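Local coordinates for protein muramidase (Trichobolus zukalii, PDB 6ZMV) that hydrolyses the glycan strands of bacterial peptidoglycan, as a fungal muramidase (lysozyme) of glycoside hydrolase family 25, at residues D6-H9 with Y10-S13; T44-T47 with G48-A52; G106-Q109 with T110-V113; Y138-V141 with E142-N146. All blocks are in the same frame, centred on the assembly; numbering follows the deposited sequence.

Contact 1 of 4, residues D6-H9 with Y10-S13. With GOL (glycerol), chain C.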
ATOM      1  N   ASP A   6       9.289  -1.874   0.504  1.00  2.78           N
ATOM      2  CA  ASP A   6       8.440  -1.716  -0.677  1.00  3.39           C
ATOM      3  C   ASP A   6       9.321  -1.290  -1.876  1.00  3.25           C
ATOM      4  O   ASP A   6      10.323  -0.533  -1.691  1.00  4.07           O
ATOM      5  CB  ASP A   6       7.252  -0.809  -0.410  1.00  4.36           C
ATOM      6  CG  ASP A   6       7.605   0.580  -0.072  1.00  5.89           C
ATOM      7  OD1 ASP A   6       7.879   1.405  -1.020  1.00  6.80           O
ATOM      8  OD2 ASP A   6       7.629   0.886   1.138  1.00  7.20           O
ATOM      9  N   ILE A   7       8.958  -1.767  -3.051  1.00  3.68           N
ATOM     10  CA  ILE A   7       9.779  -1.649  -4.281  1.00  3.39           C
ATOM     11  C   ILE A   7       8.873  -1.464  -5.484  1.00  3.43           C
ATOM     12  O   ILE A   7       7.644  -1.657  -5.438  1.00  4.38           O
ATOM     13  CB  ILE A   7      10.657  -2.909  -4.471  1.00  3.84           C
ATOM     14  CG1 ILE A   7       9.855  -4.220  -4.480  1.00  4.18           C
ATOM     15  CG2 ILE A   7      11.755  -2.942  -3.412  1.00  4.64           C
ATOM     16  CD1 ILE A   7      10.673  -5.481  -4.685  1.00  4.99           C
ATOM     17  N   SER A   8       9.512  -1.116  -6.579  1.00  4.53           N
ATOM     18  CA  SER A   8       8.879  -0.817  -7.870  1.00  4.00           C
ATOM     19  C   SER A   8       9.918  -1.038  -8.971  1.00  3.96           C
ATOM     20  O   SER A   8      11.012  -1.505  -8.721  1.00  4.73           O
ATOM     21  CB  SER A   8       8.362   0.591  -7.879  1.00  4.21           C
ATOM     22  OG  SER A   8       9.431   1.523  -7.945  1.00  5.65           O
ATOM     23  N   HIS A   9       9.584  -0.588 -10.162  1.00  4.47           N
ATOM     24  CA  HIS A   9      10.540  -0.632 -11.259  1.00  6.16           C
ATOM     25  C   HIS A   9      11.751   0.241 -10.992  1.00  6.80           C
ATOM     26  O   HIS A   9      12.753   0.051 -11.673  1.00  7.43           O
ATOM     27  CB  HIS A   9       9.845  -0.159 -12.544  1.00  6.65           C
ATOM     28  CG  HIS A   9       9.586   1.263 -12.602  1.00  9.77           C
ATOM     29  ND1 HIS A   9       8.491   1.862 -12.033  1.00 15.94           N
ATOM     30  CD2 HIS A   9      10.327   2.213 -13.178  1.00 15.62           C
ATOM     31  CE1 HIS A   9       8.537   3.163 -12.339  1.00 20.68           C
ATOM     32  NE2 HIS A   9       9.674   3.380 -12.983  1.00 23.03           N
ATOM     33  N   TYR A  10      11.710   1.145 -10.023  1.00  5.76           N
ATOM     34  CA  TYR A  10      12.928   1.912  -9.624  1.00  6.57           C
ATOM     35  C   TYR A  10      14.011   0.985  -9.060  1.00  7.21           C
ATOM     36  O   TYR A  10      15.162   1.402  -9.002  1.00  8.55           O
ATOM     37  CB  TYR A  10      12.578   3.005  -8.623  1.00  7.78           C
ATOM     38  CG  TYR A  10      11.901   4.200  -9.261  1.00 12.23           C
ATOM     39  CD1 TYR A  10      12.534   5.000 -10.208  1.00 20.11           C
ATOM     40  CD2 TYR A  10      10.642   4.614  -8.848  1.00 23.20           C
ATOM     41  CE1 TYR A  10      11.951   6.153 -10.708  1.00 25.09           C
ATOM     42  CE2 TYR A  10      10.056   5.778  -9.311  1.00 28.94           C
ATOM     43  CZ  TYR A  10      10.690   6.513 -10.277  1.00 32.73           C
ATOM     44  OH  TYR A  10      10.075   7.630 -10.744  1.00 43.51           O
ATOM     45  N   GLN A  11      13.650  -0.224  -8.683  1.00  5.64           N
ATOM     46  CA  GLN A  11      14.592  -1.314  -8.272  1.00  5.63           C
ATOM     47  C   GLN A  11      14.505  -2.424  -9.324  1.00  6.48           C
ATOM     48  O   GLN A  11      13.760  -3.397  -9.156  1.00  7.21           O
ATOM     49  CB  GLN A  11      14.251  -1.834  -6.868  1.00  5.47           C
ATOM     50  CG  GLN A  11      14.452  -0.810  -5.791  1.00  5.96           C
ATOM     51  CD  GLN A  11      13.430   0.288  -5.718  1.00  5.16           C
ATOM     52  OE1 GLN A  11      12.220   0.003  -5.703  1.00  6.47           O
ATOM     53  NE2 GLN A  11      13.878   1.509  -5.615  1.00  7.75           N
ATOM     54  N   PRO A  12      15.246  -2.341 -10.440  1.00  7.56           N
ATOM     55  CA  PRO A  12      15.088  -3.373 -11.469  1.00  7.41           C
ATOM     56  C   PRO A  12      15.554  -4.769 -11.046  1.00  6.62           C
ATOM     57  O   PRO A  12      15.086  -5.715 -11.620  1.00  9.24           O
ATOM     58  CB  PRO A  12      15.937  -2.886 -12.636  1.00  9.07           C
ATOM     59  CG  PRO A  12      16.700  -1.713 -12.091  1.00 11.72           C
ATOM     60  CD  PRO A  12      16.071  -1.205 -10.846  1.00  8.72           C
ATOM     61  N   SER A  13      16.454  -4.831 -10.066  1.00  6.43           N
ATOM     62  CA  SER A  13      17.047  -6.065  -9.517  1.00 10.08           C
ATOM     63  C   SER A  13      16.987  -5.963  -8.008  1.00  7.97           C
ATOM     64  O   SER A  13      17.477  -4.981  -7.430  1.00 10.54           O
ATOM     65  CB  SER A  13      18.485  -6.218  -9.971  1.00 14.02           C
ATOM     66  OG  SER A  13      19.022  -7.443  -9.543  1.00 23.44           O
TER
HETATM   67  C1  GOL C 301      10.888   3.845  -4.199  1.00 10.33           C
HETATM   68  O1  GOL C 301      12.266   3.674  -4.469  1.00 13.54           O
HETATM   69  C2  GOL C 301      10.154   2.516  -4.255  1.00  9.33           C
HETATM   70  O2  GOL C 301      10.368   1.820  -5.447  1.00  8.62           O
HETATM   71  C3  GOL C 301       8.670   2.685  -4.072  1.00 10.65           C
HETATM   72  O3  GOL C 301       7.972   1.456  -3.865  1.00  7.80           O
HETATM   73  O   HOH W   1       8.959   6.465 -13.562  1.00 37.88           O

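Contact 2 of 4, residues T44-T47 with G48-A52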
ATOM      1  N   THR A  44       8.297  -9.860 -11.940  1.00  4.83           N
ATOM      2  CA  THR A  44       9.653 -10.268 -11.494  1.00  5.22           C
ATOM      3  C   THR A  44       9.733 -10.191  -9.977  1.00  4.61           C
ATOM      4  O   THR A  44      10.169 -11.160  -9.300  1.00  4.60           O
ATOM      5  CB  THR A  44      10.756  -9.384 -12.079  1.00  5.73           C
ATOM      6  OG1 THR A  44      10.676  -9.447 -13.519  1.00  8.51           O
ATOM      7  CG2 THR A  44      12.165  -9.649 -11.576  1.00  7.37           C
ATOM      8  N   HIS A  45       9.313  -9.102  -9.405  1.00  3.86           N
ATOM      9  CA  HIS A  45       9.371  -8.908  -7.957  1.00  3.82           C
ATOM     10  C   HIS A  45       8.426  -9.848  -7.248  1.00  3.44           C
ATOM     11  O   HIS A  45       8.782 -10.433  -6.209  1.00  4.08           O
ATOM     12  CB  HIS A  45       9.059  -7.471  -7.617  1.00  3.57           C
ATOM     13  CG  HIS A  45      10.075  -6.450  -7.961  1.00  3.90           C
ATOM     14  ND1 HIS A  45      11.416  -6.731  -7.937  1.00  3.95           N
ATOM     15  CD2 HIS A  45       9.918  -5.130  -8.267  1.00  4.24           C
ATOM     16  CE1 HIS A  45      12.090  -5.604  -8.217  1.00  4.53           C
ATOM     17  NE2 HIS A  45      11.186  -4.573  -8.429  1.00  4.37           N
ATOM     18  N   TYR A  46       7.219 -10.007  -7.737  1.00  4.14           N
ATOM     19  CA  TYR A  46       6.215 -10.865  -7.052  1.00  4.03           C
ATOM     20  C   TYR A  46       6.628 -12.316  -7.050  1.00  4.47           C
ATOM     21  O   TYR A  46       6.587 -12.955  -6.009  1.00  5.32           O
ATOM     22  CB  TYR A  46       4.867 -10.662  -7.749  1.00  6.20           C
ATOM     23  CG  TYR A  46       3.625 -10.960  -6.946  1.00  5.99           C
ATOM     24  CD1 TYR A  46       2.994  -9.973  -6.211  1.00  7.95           C
ATOM     25  CD2 TYR A  46       3.031 -12.205  -6.957  1.00  9.04           C
ATOM     26  CE1 TYR A  46       1.789 -10.183  -5.578  1.00  8.06           C
ATOM     27  CE2 TYR A  46       1.826 -12.442  -6.323  1.00  9.72           C
ATOM     28  CZ  TYR A  46       1.203 -11.429  -5.624  1.00  9.06           C
ATOM     29  OH  TYR A  46      -0.025 -11.581  -5.043  1.00 12.92           O
ATOM     30  N   THR A  47       7.195 -12.793  -8.167  1.00  4.15           N
ATOM     31  CA  THR A  47       7.701 -14.185  -8.276  1.00  5.60           C
ATOM     32  C   THR A  47       8.898 -14.362  -7.351  1.00  4.99           C
ATOM     33  O   THR A  47       8.995 -15.351  -6.635  1.00  6.86           O
ATOM     34  CB  THR A  47       8.055 -14.468  -9.723  1.00  6.93           C
ATOM     35  OG1 THR A  47       6.899 -14.335 -10.546  1.00 10.13           O
ATOM     36  CG2 THR A  47       8.641 -15.824  -9.886  1.00  9.52           C
ATOM     37  N   GLY A  48       9.861 -13.454  -7.391  1.00  4.70           N
ATOM     38  CA  GLY A  48      11.060 -13.571  -6.574  1.00  5.46           C
ATOM     39  C   GLY A  48      10.716 -13.528  -5.112  1.00  4.37           C
ATOM     40  O   GLY A  48      11.311 -14.250  -4.289  1.00  6.29           O
ATOM     41  N   ALA A  49       9.802 -12.645  -4.738  1.00  4.85           N
ATOM     42  CA  ALA A  49       9.370 -12.535  -3.342  1.00  4.74           C
ATOM     43  C   ALA A  49       8.731 -13.832  -2.896  1.00  4.90           C
ATOM     44  O   ALA A  49       9.023 -14.305  -1.766  1.00  5.98           O
ATOM     45  CB  ALA A  49       8.402 -11.405  -3.132  1.00  6.10           C
ATOM     46  N   THR A  50       7.896 -14.405  -3.724  1.00  5.28           N
ATOM     47  CA  THR A  50       7.198 -15.660  -3.380  1.00  5.32           C
ATOM     48  C   THR A  50       8.220 -16.758  -3.077  1.00  5.00           C
ATOM     49  O   THR A  50       8.133 -17.411  -2.009  1.00  6.25           O
ATOM     50  CB  THR A  50       6.270 -16.117  -4.509  1.00  5.50           C
ATOM     51  OG1 THR A  50       5.340 -15.085  -4.799  1.00  6.01           O
ATOM     52  CG2 THR A  50       5.512 -17.361  -4.132  1.00  7.99           C
ATOM     53  N   LYS A  51       9.175 -16.946  -3.978  1.00  5.48           N
ATOM     54  CA  LYS A  51      10.138 -18.044  -3.845  1.00  7.61           C
ATOM     55  C   LYS A  51      11.045 -17.846  -2.653  1.00  6.78           C
ATOM     56  O   LYS A  51      11.516 -18.843  -2.061  1.00  8.63           O
ATOM     57  CB  LYS A  51      10.942 -18.078  -5.138  1.00  8.07           C
ATOM     58  CG  LYS A  51      10.104 -18.613  -6.309  1.00 12.79           C
ATOM     59  CD  LYS A  51      10.877 -18.785  -7.614  1.00 17.04           C
ATOM     60  CE  LYS A  51      10.012 -19.192  -8.808  1.00 20.80           C
ATOM     61  NZ  LYS A  51      10.794 -19.403 -10.047  1.00 33.59           N
ATOM     62  N   ALA A  52      11.283 -16.609  -2.241  1.00  5.80           N
ATOM     63  CA  ALA A  52      12.159 -16.283  -1.102  1.00  5.98           C
ATOM     64  C   ALA A  52      11.430 -16.430   0.220  1.00  5.68           C
ATOM     65  O   ALA A  52      12.089 -16.234   1.264  1.00  7.80           O
ATOM     66  CB  ALA A  52      12.718 -14.880  -1.232  1.00  7.24           C
TER

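Contact 3 of 4, residues G106-Q109 with T110-V113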
ATOM      1  N   GLY A 106      -6.136  18.410  -7.547  1.00 10.28           N
ATOM      2  CA  GLY A 106      -7.215  19.278  -8.000  1.00 12.77           C
ATOM      3  C   GLY A 106      -8.568  18.923  -7.448  1.00 12.59           C
ATOM      4  O   GLY A 106      -9.564  19.551  -7.835  1.00 16.01           O
ATOM      5  N   LEU A 107      -8.648  17.938  -6.561  1.00  8.91           N
ATOM      6  CA  LEU A 107      -9.950  17.529  -5.977  1.00  9.12           C
ATOM      7  C   LEU A 107     -10.198  18.292  -4.677  1.00  8.20           C
ATOM      8  O   LEU A 107      -9.283  18.383  -3.837  1.00 10.04           O
ATOM      9  CB  LEU A 107     -10.020  16.027  -5.739  1.00  9.17           C
ATOM     10  CG  LEU A 107     -10.228  15.091  -6.936  1.00  9.76           C
ATOM     11  CD1 LEU A 107      -9.118  15.123  -7.929  1.00 12.08           C
ATOM     12  CD2 LEU A 107     -10.505  13.670  -6.542  1.00 10.19           C
ATOM     13  N   SER A 108     -11.450  18.603  -4.420  1.00  8.15           N
ATOM     14  CA  SER A 108     -11.894  19.043  -3.089  1.00  9.49           C
ATOM     15  C   SER A 108     -11.733  17.900  -2.075  1.00  8.07           C
ATOM     16  O   SER A 108     -11.572  16.722  -2.459  1.00  8.21           O
ATOM     17  CB  SER A 108     -13.317  19.533  -3.093  1.00 10.14           C
ATOM     18  OG  SER A 108     -14.216  18.441  -3.265  1.00 10.67           O
ATOM     19  N   GLN A 109     -11.812  18.247  -0.795  1.00  7.62           N
ATOM     20  CA  GLN A 109     -11.714  17.188   0.230  1.00  8.41           C
ATOM     21  C   GLN A 109     -12.879  16.199   0.043  1.00  8.56           C
ATOM     22  O   GLN A 109     -12.684  14.993   0.172  1.00  8.26           O
ATOM     23  CB  GLN A 109     -11.772  17.799   1.632  1.00  8.42           C
ATOM     24  CG  GLN A 109     -10.542  18.616   1.959  1.00  9.25           C
ATOM     25  CD  GLN A 109     -10.634  19.361   3.262  1.00 10.17           C
ATOM     26  OE1 GLN A 109     -11.732  19.639   3.752  1.00 14.59           O
ATOM     27  NE2 GLN A 109      -9.492  19.676   3.829  1.00 11.04           N
ATOM     28  N   THR A 110     -14.097  16.672  -0.190  0.50  9.55           N
ATOM     29  CA  THR A 110     -15.232  15.731  -0.321  0.50 10.22           C
ATOM     30  C   THR A 110     -15.055  14.906  -1.606  0.50  8.86           C
ATOM     31  O   THR A 110     -15.285  13.716  -1.560  0.50  8.91           O
ATOM     32  CB  THR A 110     -16.567  16.475  -0.281  0.50 13.34           C
ATOM     33  OG1 THR A 110     -16.366  17.643  -1.081  0.50 19.22           O
ATOM     34  CG2 THR A 110     -16.985  16.824   1.129  0.50 13.89           C
ATOM     35  N   ALA A 111     -14.622  15.494  -2.714  1.00  8.06           N
ATOM     36  CA  ALA A 111     -14.359  14.731  -3.949  1.00  8.74           C
ATOM     37  C   ALA A 111     -13.273  13.689  -3.709  1.00  6.69           C
ATOM     38  O   ALA A 111     -13.421  12.571  -4.203  1.00  7.43           O
ATOM     39  CB  ALA A 111     -13.961  15.635  -5.086  1.00 10.15           C
ATOM     40  N   MET A 112     -12.237  14.032  -2.948  1.00  6.26           N
ATOM     41  CA  MET A 112     -11.174  13.048  -2.685  1.00  5.61           C
ATOM     42  C   MET A 112     -11.732  11.892  -1.841  1.00  5.01           C
ATOM     43  O   MET A 112     -11.396  10.738  -2.092  1.00  5.71           O
ATOM     44  CB  MET A 112      -9.990  13.712  -1.968  1.00  4.92           C
ATOM     45  CG  MET A 112      -8.863  12.778  -1.763  1.00  5.25           C
ATOM     46  SD  MET A 112      -8.074  12.198  -3.313  1.00  7.29           S
ATOM     47  CE  MET A 112      -7.109  13.624  -3.713  1.00 10.59           C
ATOM     48  N   VAL A 113     -12.487  12.188  -0.792  1.00  5.51           N
ATOM     49  CA  VAL A 113     -13.074  11.109   0.016  1.00  5.79           C
ATOM     50  C   VAL A 113     -13.974  10.255  -0.861  1.00  5.80           C
ATOM     51  O   VAL A 113     -13.923   9.017  -0.732  1.00  6.41           O
ATOM     52  CB  VAL A 113     -13.811  11.711   1.228  1.00  6.45           C
ATOM     53  CG1 VAL A 113     -14.603  10.650   1.963  1.00  7.70           C
ATOM     54  CG2 VAL A 113     -12.814  12.332   2.209  1.00  7.28           C
TER

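Contact 4 of 4, residues Y138-V141 with E142-N146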
ATOM      1  N   TYR A 138       0.183  14.683   6.868  1.00  6.54           N
ATOM      2  CA  TYR A 138      -0.306  15.980   6.373  1.00  7.12           C
ATOM      3  C   TYR A 138      -1.080  15.823   5.063  1.00  6.62           C
ATOM      4  O   TYR A 138      -2.025  16.592   4.869  1.00  7.55           O
ATOM      5  CB  TYR A 138       0.800  17.018   6.248  1.00  9.27           C
ATOM      6  CG  TYR A 138       1.359  17.368   7.591  1.00 10.31           C
ATOM      7  CD1 TYR A 138       0.581  18.073   8.493  1.00 12.94           C
ATOM      8  CD2 TYR A 138       2.602  16.959   7.993  1.00 13.64           C
ATOM      9  CE1 TYR A 138       1.030  18.393   9.759  1.00 15.19           C
ATOM     10  CE2 TYR A 138       3.055  17.244   9.263  1.00 16.92           C
ATOM     11  CZ  TYR A 138       2.267  17.945  10.157  1.00 14.00           C
ATOM     12  OH  TYR A 138       2.805  18.178  11.412  1.00 24.29           O
ATOM     13  N   TRP A 139      -0.740  14.851   4.229  1.00  5.42           N
ATOM     14  CA  TRP A 139      -1.493  14.591   3.005  1.00  6.01           C
ATOM     15  C   TRP A 139      -2.928  14.261   3.394  1.00  5.12           C
ATOM     16  O   TRP A 139      -3.897  14.779   2.875  1.00  6.00           O
ATOM     17  CB  TRP A 139      -0.866  13.474   2.137  1.00  6.07           C
ATOM     18  CG  TRP A 139      -1.511  13.402   0.799  1.00  6.10           C
ATOM     19  CD1 TRP A 139      -1.075  14.041  -0.322  1.00  9.13           C
ATOM     20  CD2 TRP A 139      -2.751  12.764   0.451  1.00  5.33           C
ATOM     21  NE1 TRP A 139      -1.929  13.809  -1.357  1.00  8.92           N
ATOM     22  CE2 TRP A 139      -2.989  13.072  -0.908  1.00  6.64           C
ATOM     23  CE3 TRP A 139      -3.699  11.999   1.122  1.00  4.86           C
ATOM     24  CZ2 TRP A 139      -4.140  12.660  -1.573  1.00  7.26           C
ATOM     25  CZ3 TRP A 139      -4.820  11.566   0.453  1.00  5.18           C
ATOM     26  CH2 TRP A 139      -5.067  11.937  -0.865  1.00  5.45           C
ATOM     27  N   TRP A 140      -3.087  13.340   4.337  1.00  4.42           N
ATOM     28  CA  TRP A 140      -4.471  12.901   4.700  1.00  4.42           C
ATOM     29  C   TRP A 140      -5.238  14.083   5.303  1.00  5.07           C
ATOM     30  O   TRP A 140      -6.421  14.265   5.010  1.00  5.23           O
ATOM     31  CB  TRP A 140      -4.375  11.732   5.697  1.00  5.16           C
ATOM     32  CG  TRP A 140      -5.676  11.038   5.879  1.00  4.83           C
ATOM     33  CD1 TRP A 140      -6.622  11.218   6.831  1.00  5.25           C
ATOM     34  CD2 TRP A 140      -6.276  10.162   4.895  1.00  4.16           C
ATOM     35  NE1 TRP A 140      -7.735  10.467   6.540  1.00  5.15           N
ATOM     36  CE2 TRP A 140      -7.550   9.835   5.363  1.00  4.62           C
ATOM     37  CE3 TRP A 140      -5.838   9.604   3.694  1.00  4.83           C
ATOM     38  CZ2 TRP A 140      -8.393   8.988   4.661  1.00  4.83           C
ATOM     39  CZ3 TRP A 140      -6.663   8.753   3.003  1.00  4.76           C
ATOM     40  CH2 TRP A 140      -7.924   8.489   3.476  1.00  5.50           C
ATOM     41  N   VAL A 141      -4.578  14.845   6.177  1.00  6.11           N
ATOM     42  CA  VAL A 141      -5.271  15.953   6.836  1.00  6.24           C
ATOM     43  C   VAL A 141      -5.761  16.940   5.761  1.00  6.02           C
ATOM     44  O   VAL A 141      -6.967  17.284   5.719  1.00  6.64           O
ATOM     45  CB  VAL A 141      -4.399  16.625   7.872  1.00  6.11           C
ATOM     46  CG1 VAL A 141      -5.008  17.939   8.339  1.00  7.41           C
ATOM     47  CG2 VAL A 141      -4.067  15.714   9.035  1.00  7.66           C
ATOM     48  N   GLU A 142      -4.876  17.424   4.907  1.00  7.01           N
ATOM     49  CA  GLU A 142      -5.293  18.482   3.945  1.00  7.51           C
ATOM     50  C   GLU A 142      -6.204  17.913   2.858  1.00  7.88           C
ATOM     51  O   GLU A 142      -7.166  18.541   2.498  1.00  9.38           O
ATOM     52  CB  GLU A 142      -4.065  19.061   3.268  1.00  8.68           C
ATOM     53  CG  GLU A 142      -4.376  20.060   2.173  1.00  9.97           C
ATOM     54  CD  GLU A 142      -3.211  20.752   1.537  1.00 17.01           C
ATOM     55  OE1 GLU A 142      -3.482  21.696   0.786  1.00 23.25           O
ATOM     56  OE2 GLU A 142      -2.084  20.225   1.589  1.00 16.87           O
ATOM     57  N   CYS A 143      -5.909  16.737   2.342  1.00  6.61           N
ATOM     58  CA  CYS A 143      -6.537  16.296   1.090  1.00  6.60           C
ATOM     59  C   CYS A 143      -7.878  15.602   1.352  1.00  5.96           C
ATOM     60  O   CYS A 143      -8.723  15.532   0.456  1.00  6.78           O
ATOM     61  CB  CYS A 143      -5.618  15.389   0.273  1.00  8.06           C
ATOM     62  SG  CYS A 143      -4.168  16.263  -0.347  1.00  9.58           S
ATOM     63  N   THR A 144      -8.124  15.120   2.555  1.00  5.53           N
ATOM     64  CA  THR A 144      -9.388  14.440   2.885  1.00  5.85           C
ATOM     65  C   THR A 144     -10.126  15.227   3.993  1.00  5.05           C
ATOM     66  O   THR A 144     -11.209  14.758   4.359  1.00  7.92           O
ATOM     67  CB  THR A 144      -9.209  12.969   3.307  1.00  5.04           C
ATOM     68  OG1 THR A 144      -8.721  12.889   4.642  1.00  5.13           O
ATOM     69  CG2 THR A 144      -8.351  12.171   2.346  1.00  7.05           C
ATOM     70  N   GLY A 145      -9.553  16.322   4.549  1.00  7.09           N
ATOM     71  CA  GLY A 145     -10.174  16.926   5.733  1.00  8.05           C
ATOM     72  C   GLY A 145      -9.984  16.078   6.976  1.00  6.91           C
ATOM     73  O   GLY A 145     -10.794  16.105   7.870  1.00 10.11           O
ATOM     74  N   ASN A 146      -8.949  15.252   6.990  1.00  7.14           N
ATOM     75  CA  ASN A 146      -8.657  14.313   8.080  1.00  5.81           C
ATOM     76  C   ASN A 146      -9.820  13.347   8.263  1.00  6.57           C
ATOM     77  O   ASN A 146     -10.255  13.102   9.399  1.00  9.62           O
ATOM     78  CB  ASN A 146      -8.313  15.020   9.391  1.00  6.37           C
ATOM     79  CG  ASN A 146      -7.460  14.130  10.278  1.00  7.70           C
ATOM     80  OD1 ASN A 146      -6.807  13.197   9.785  1.00  8.71           O
ATOM     81  ND2 ASN A 146      -7.419  14.480  11.560  1.00 13.40           N
TER
HETATM   82  O   HOH W   2      -0.654  17.942   2.456  1.00 18.01           O

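Contact 1 of 4, residues D6-H9 with Y10-S13
S8 and Q11 close a type I beta turn at the end of strand 2-7, on the barrel-like sheet of the GH25 fold. The turn bond runs from Q11 N to S8 O at 2.9 Å. S8 O also accepts from H45 NE2 of helix 42-51. The side chain of Q11 folds back to the strand end. It bends at chi2 (74°), which brings OE1 to S8 N at 3.1 Å. S8 N meets this oxygen almost head-on to the amide carbonyl (160°). OE1 has a second donor, O2 of a bound glycerol, at 2.6 Å. The other end of the amide is used too: Q11 NE2 gives a hydrogen bond to glycerol O1. S8 OG accepts from Y10 N at 3.1 Å and also lies close to glycerol O2. D6 OD1 takes a hydrogen bond from glycerol O3 at 2.8 Å, while OD2 is bonded to Q179 NE2. The carboxylates of D189 and D191 lie close to that of D6. The glycerol, probably from the crystallisation liquor, may mark a polar pocket at this end of the sheet. The rings of H9 and Y10 stack face to face, with centroids 4.6 Å apart and planes at 24°. One water lies 3.2 Å from both H9 NE2 and Y10 OH.

Contact 2 of 4, residues T44-T47 with G48-A52
With chi1 at -57°, the T50 hydroxyl swings back along the helix to Y46 O, one turn earlier. K51 has a similar first torsion (-72°) and is extended beyond CG. Its chain therefore runs alongside T47, pointing the same way, and K51 CE meets T47 CG2 at 3.8 Å. Both pairs lie on helix 42-51 of the GH25 fold. Y46 O is gripped twice. T50 OG1 donates to it at 2.7 Å and T50 N at 3.0 Å, from opposite faces of the carbonyl plane. The regular helical bonds continue on both sides, from G48 N to T44 O, from A49 N to H45 O at 2.8 Å, and from K51 N to T47 O. A49 CB sits 3.2 Å from H45 O. A49 and H45 also face inward, where they pack on V27 and I29 of strand 26-33. The T47 hydroxyl turns to S43 O. The side chains of T47 and K51 touch through a methyl and a methylene, beside the backbone bond from K51 N to T47 O. T50 instead adds a side-chain bond to a backbone carbonyl one turn back. Y46 O thus has two donors, and T50 OG1, also hydrogen-bonded to R56 NE, ties the helix to that residue.

Contact 3 of 4, residues G106-Q109 with T110-V113
L107 packs on the first turn of helix 109-127, and this is the close apolar side of the contact. L107 CB lies 4.0 Å from A111 CB, and its CD2 reaches the A111 carbonyl. On the same side, M112 CE comes to 4.3 Å from L107 CB. Bends at chi2 (65°) and chi3 (77°) turn this methyl back toward the leucine. M112 is buried and also touches M96 and W139. The other side is polar and largely solvent-exposed. There S108 meets the turn through its hydroxyl and its carbonyl, and T110 is exposed. S108 OG accepts from A111 N at 3.0 Å, with a nearly straight N-H at 164°. The S108 carbonyl takes M112 N at 2.8 Å. S108 so supplies both a side-chain and a backbone acceptor to the first turn. The Q109 carbonyl takes V113 N. A third side meets the neighbouring helix 137-144. Here the Q109 side chain leaves the turn and gives its NE2 to E142 O. V113 CG2 rests 3.4 Å from Q109 O, and V113 also touches T144 of that helix. With S108 just before the helix and its hydroxyl bonded to the N-H three residues on, this is a serine N-cap.

Contact 4 of 4, residues Y138-V141 with E142-N146
T144 packs against one face of the W140 indole and is bonded to the W140 carbonyl. T144 CB is 3.5 Å from W140 O. A chi1 of 77° tucks OG1 back over the main chain. From there it donates to W140 O at 2.7 Å. The T144 backbone N reaches the same oxygen from the opposite face of the carbonyl plane. OG1 is also hydrogen-bonded with S147 N. It stands over the rim of the five-membered ring, near NE1, but the angle is poor for a bond. W140 NE1 instead donates to S147 O. The other branch, CG2, stands over the six-membered ring of W140, 3.6 Å from its centroid and only 2° off the normal, a CH-pi contact. This is the end of helix 137-144, in the beta-alpha-beta unit between strands 132-136 and 156-159 of the GH25 barrel. W139 meets C143 in a similar way. C143 CB lies over the six-membered ring of W139, 3.5 Å from the centroid. C143 SG lies over the five-membered ring of W139, also 3.5 Å from that centroid. The same sulfur forms a disulfide with C104. Past the helix, G145 takes a positive phi, and N146 N makes weak bonds to W140 O and V141 O. N146 OD1 approaches the W140 indole at its edge, 3.6 Å from CD1, and is hydrogen-bonded to G170 N.

How the contacts relate
Contacts 1 and 2 form one neighbouring pair, with centres about 12 Å apart, and contacts 3 and 4 another, at about 10 Å. The pairs are far apart: contacts 2 and 3 lie on opposite sides of the chain's centre. Within each pair a side chain bonded to a backbone carbonyl makes the link, H45 in the first and Q109 in the second. Contact 3 is a surface contact; the other three are partly buried. Contact 1 is a polar turn beside a bound glycerol. Contacts 2 and 4 share a threonine bonded to a helix carbonyl, but contact 4 adds buried indoles and a disulfide. Contact 3 caps a helix start, contact 4 finishes one.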